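Long-range contact in oxalate biosynthetic component 1 (Burkholderia thailandensis, PDB 5IKY), which makes oxalate as a bifunctional enzyme of quorum sensing-dependent oxalogenesis, joining a serine hydrolase of the alpha/beta hydrolase type to an additional lyase activity: residues A[980-985]-A[1048-1053]. Numbering follows the deposited sequence.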
loop_
_atom_site.group_PDB
_atom_site.type_symbol
_atom_site.label_atom_id
_atom_site.label_comp_id
_atom_site.label_asym_id
_atom_site.label_seq_id
_atom_site.Cartn_x
_atom_site.Cartn_y
_atom_site.Cartn_z
ATOM N N ILE A 980 8.134 -0.426 -23.794
ATOM C CA ILE A 980 8.867 0.356 -24.778
ATOM C C ILE A 980 10.264 -0.223 -24.934
ATOM O O ILE A 980 11.100 -0.106 -24.037
ATOM C CB ILE A 980 8.967 1.837 -24.381
ATOM C CG1 ILE A 980 7.572 2.447 -24.234
ATOM C CG2 ILE A 980 9.779 2.605 -25.414
ATOM C CD1 ILE A 980 7.586 3.903 -23.823
ATOM N N HIS A 981 10.509 -0.865 -26.070
ATOM C CA HIS A 981 11.809 -1.460 -26.336
ATOM C C HIS A 981 12.834 -0.362 -26.581
ATOM O O HIS A 981 12.950 0.164 -27.688
ATOM C CB HIS A 981 11.729 -2.411 -27.524
ATOM C CG HIS A 981 10.675 -3.464 -27.380
ATOM N ND1 HIS A 981 10.951 -4.736 -26.927
ATOM C CD2 HIS A 981 9.342 -3.429 -27.615
ATOM C CE1 HIS A 981 9.834 -5.440 -26.896
ATOM N NE2 HIS A 981 8.843 -4.670 -27.308
ATOM N N LEU A 982 13.568 -0.025 -25.528
ATOM C CA LEU A 982 14.479 1.111 -25.533
ATOM C C LEU A 982 15.617 0.963 -26.543
ATOM O O LEU A 982 16.087 1.952 -27.100
ATOM C CB LEU A 982 15.049 1.316 -24.126
ATOM C CG LEU A 982 16.004 2.489 -23.909
ATOM C CD1 LEU A 982 15.392 3.782 -24.418
ATOM C CD2 LEU A 982 16.355 2.605 -22.437
ATOM N N ASP A 983 16.043 -0.272 -26.788
ATOM C CA ASP A 983 17.206 -0.521 -27.638
ATOM C C ASP A 983 16.851 -0.777 -29.103
ATOM O O ASP A 983 17.715 -1.153 -29.895
ATOM C CB ASP A 983 18.009 -1.705 -27.094
ATOM C CG ASP A 983 18.684 -1.393 -25.773
ATOM O OD1 ASP A 983 18.975 -0.204 -25.522
ATOM O OD2 ASP A 983 18.923 -2.334 -24.987
ATOM N N TRP A 984 15.589 -0.573 -29.465
ATOM C CA TRP A 984 15.163 -0.750 -30.850
ATOM C C TRP A 984 15.306 0.537 -31.657
ATOM O O TRP A 984 15.405 1.628 -31.093
ATOM C CB TRP A 984 13.709 -1.221 -30.918
ATOM C CG TRP A 984 13.491 -2.654 -30.553
ATOM C CD1 TRP A 984 14.414 -3.528 -30.058
ATOM C CD2 TRP A 984 12.264 -3.386 -30.662
ATOM N NE1 TRP A 984 13.836 -4.758 -29.846
ATOM C CE2 TRP A 984 12.515 -4.696 -30.208
ATOM C CE3 TRP A 984 10.974 -3.056 -31.092
ATOM C CZ2 TRP A 984 11.528 -5.677 -30.177
ATOM C CZ3 TRP A 984 9.994 -4.033 -31.061
ATOM C CH2 TRP A 984 10.276 -5.328 -30.606
ATOM N N LEU A 985 15.318 0.399 -32.979
ATOM C CA LEU A 985 15.199 1.544 -33.870
ATOM C C LEU A 985 13.750 2.010 -33.895
ATOM O O LEU A 985 12.855 1.237 -34.240
ATOM C CB LEU A 985 15.659 1.191 -35.286
ATOM C CG LEU A 985 17.126 1.414 -35.654
ATOM C CD1 LEU A 985 17.409 0.853 -37.038
ATOM C CD2 LEU A 985 17.466 2.894 -35.596
ATOM N N LYS A 1048 17.155 5.883 -29.545
ATOM C CA LYS A 1048 15.785 6.116 -29.099
ATOM C C LYS A 1048 15.780 6.809 -27.740
ATOM O O LYS A 1048 16.530 6.433 -26.839
ATOM C CB LYS A 1048 14.999 4.804 -29.030
ATOM C CG LYS A 1048 13.574 4.971 -28.513
ATOM C CD LYS A 1048 12.824 3.650 -28.446
ATOM C CE LYS A 1048 12.045 3.385 -29.726
ATOM N NZ LYS A 1048 11.167 2.186 -29.605
ATOM N N ILE A 1049 14.938 7.827 -27.600
ATOM C CA ILE A 1049 14.838 8.578 -26.355
ATOM C C ILE A 1049 13.479 8.362 -25.696
ATOM O O ILE A 1049 12.442 8.464 -26.348
ATOM C CB ILE A 1049 15.055 10.088 -26.588
ATOM C CG1 ILE A 1049 16.403 10.336 -27.266
ATOM C CG2 ILE A 1049 14.972 10.852 -25.276
ATOM C CD1 ILE A 1049 16.680 11.796 -27.553
ATOM N N VAL A 1050 13.487 8.058 -24.402
ATOM C CA VAL A 1050 12.246 7.833 -23.672
ATOM C C VAL A 1050 12.164 8.681 -22.405
ATOM O O VAL A 1050 13.017 8.582 -21.521
ATOM C CB VAL A 1050 12.077 6.351 -23.292
ATOM C CG1 VAL A 1050 10.823 6.157 -22.450
ATOM C CG2 VAL A 1050 12.026 5.484 -24.543
ATOM N N ALA A 1051 11.132 9.517 -22.329
ATOM C CA ALA A 1051 10.879 10.329 -21.145
ATOM C C ALA A 1051 9.871 9.640 -20.237
ATOM O O ALA A 1051 8.662 9.749 -20.445
ATOM C CB ALA A 1051 10.377 11.704 -21.542
ATOM N N ARG A 1052 10.371 8.936 -19.229
ATOM C CA ARG A 1052 9.514 8.175 -18.328
ATOM C C ARG A 1052 9.122 8.990 -17.099
ATOM O O ARG A 1052 9.975 9.353 -16.290
ATOM C CB ARG A 1052 10.221 6.887 -17.894
ATOM C CG ARG A 1052 9.302 5.837 -17.294
ATOM C CD ARG A 1052 8.917 4.792 -18.326
ATOM N NE ARG A 1052 10.087 4.095 -18.853
ATOM C CZ ARG A 1052 10.033 3.101 -19.735
ATOM N NH1 ARG A 1052 8.863 2.681 -20.194
ATOM N NH2 ARG A 1052 11.151 2.526 -20.157
ATOM N N LEU A 1053 7.831 9.278 -16.960
ATOM C CA LEU A 1053 7.337 9.967 -15.771
ATOM C C LEU A 1053 7.093 8.971 -14.642
ATOM O O LEU A 1053 6.455 7.935 -14.843
ATOM C CB LEU A 1053 6.046 10.738 -16.071
ATOM C CG LEU A 1053 6.035 11.826 -17.147
ATOM C CD1 LEU A 1053 4.933 12.833 -16.851
ATOM C CD2 LEU A 1053 7.381 12.520 -17.270
HETATM O O HOH W 1 9.421 -0.194 -21.293
#
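Lys1048 lays its side chain along three carbonyl oxygens of a type I beta turn, those of His981, Leu982 and Trp984; within the turn Trp984 N bonds back to His981 O. Lys1048 CB is near two of them, 3.6 Å from Leu982 O and 3.8 Å from Trp984 O. CG stays beside Leu982 O, more loosely; Lys1048 CD then comes to 3.6 Å from His981 O, and CE is about equally far from His981 O and Trp984 O. The chain of Lys1048 is extended as far as CD and bends at chi3 (-92°), which turns Lys1048 NZ onto His981 O for a weak hydrogen bond of 3.3 Å. That oxygen therefore has two donors, NZ and the turn's own amide. On the same turn Trp984 CH2 stands 3.5 Å above the plane of the His981 imidazole, over its centre, and His981 CB lies against a face of the indole toward its rim.

In the alpha/beta hydrolase sheet, strand 1049-1054 runs beside strand 988-992, and the segment 980-985 belongs to the loop leading from strand 969-976 into that neighbour. Val1050 CG2 touches two loop side chains: Ile980 CG2 meets it tip to tip at 3.8 Å, while Leu982 CD1 approaches it obliquely. The other methyl of Val1050, CG1, sits over the centre of one face of the guanidinium of Arg1052, two residues on, and Ile980 CD1 comes obliquely to NH1. A water bridges the segments, accepting from Ile980 N at 2.8 Å and from Arg1052 NH1 at 3.1 Å. Hydrogen bonds to Tyr1009 OH from NH1 and Gln1042 OE1 from NH2 probably restrain the rotation of the guanidinium of the buried Arg1052.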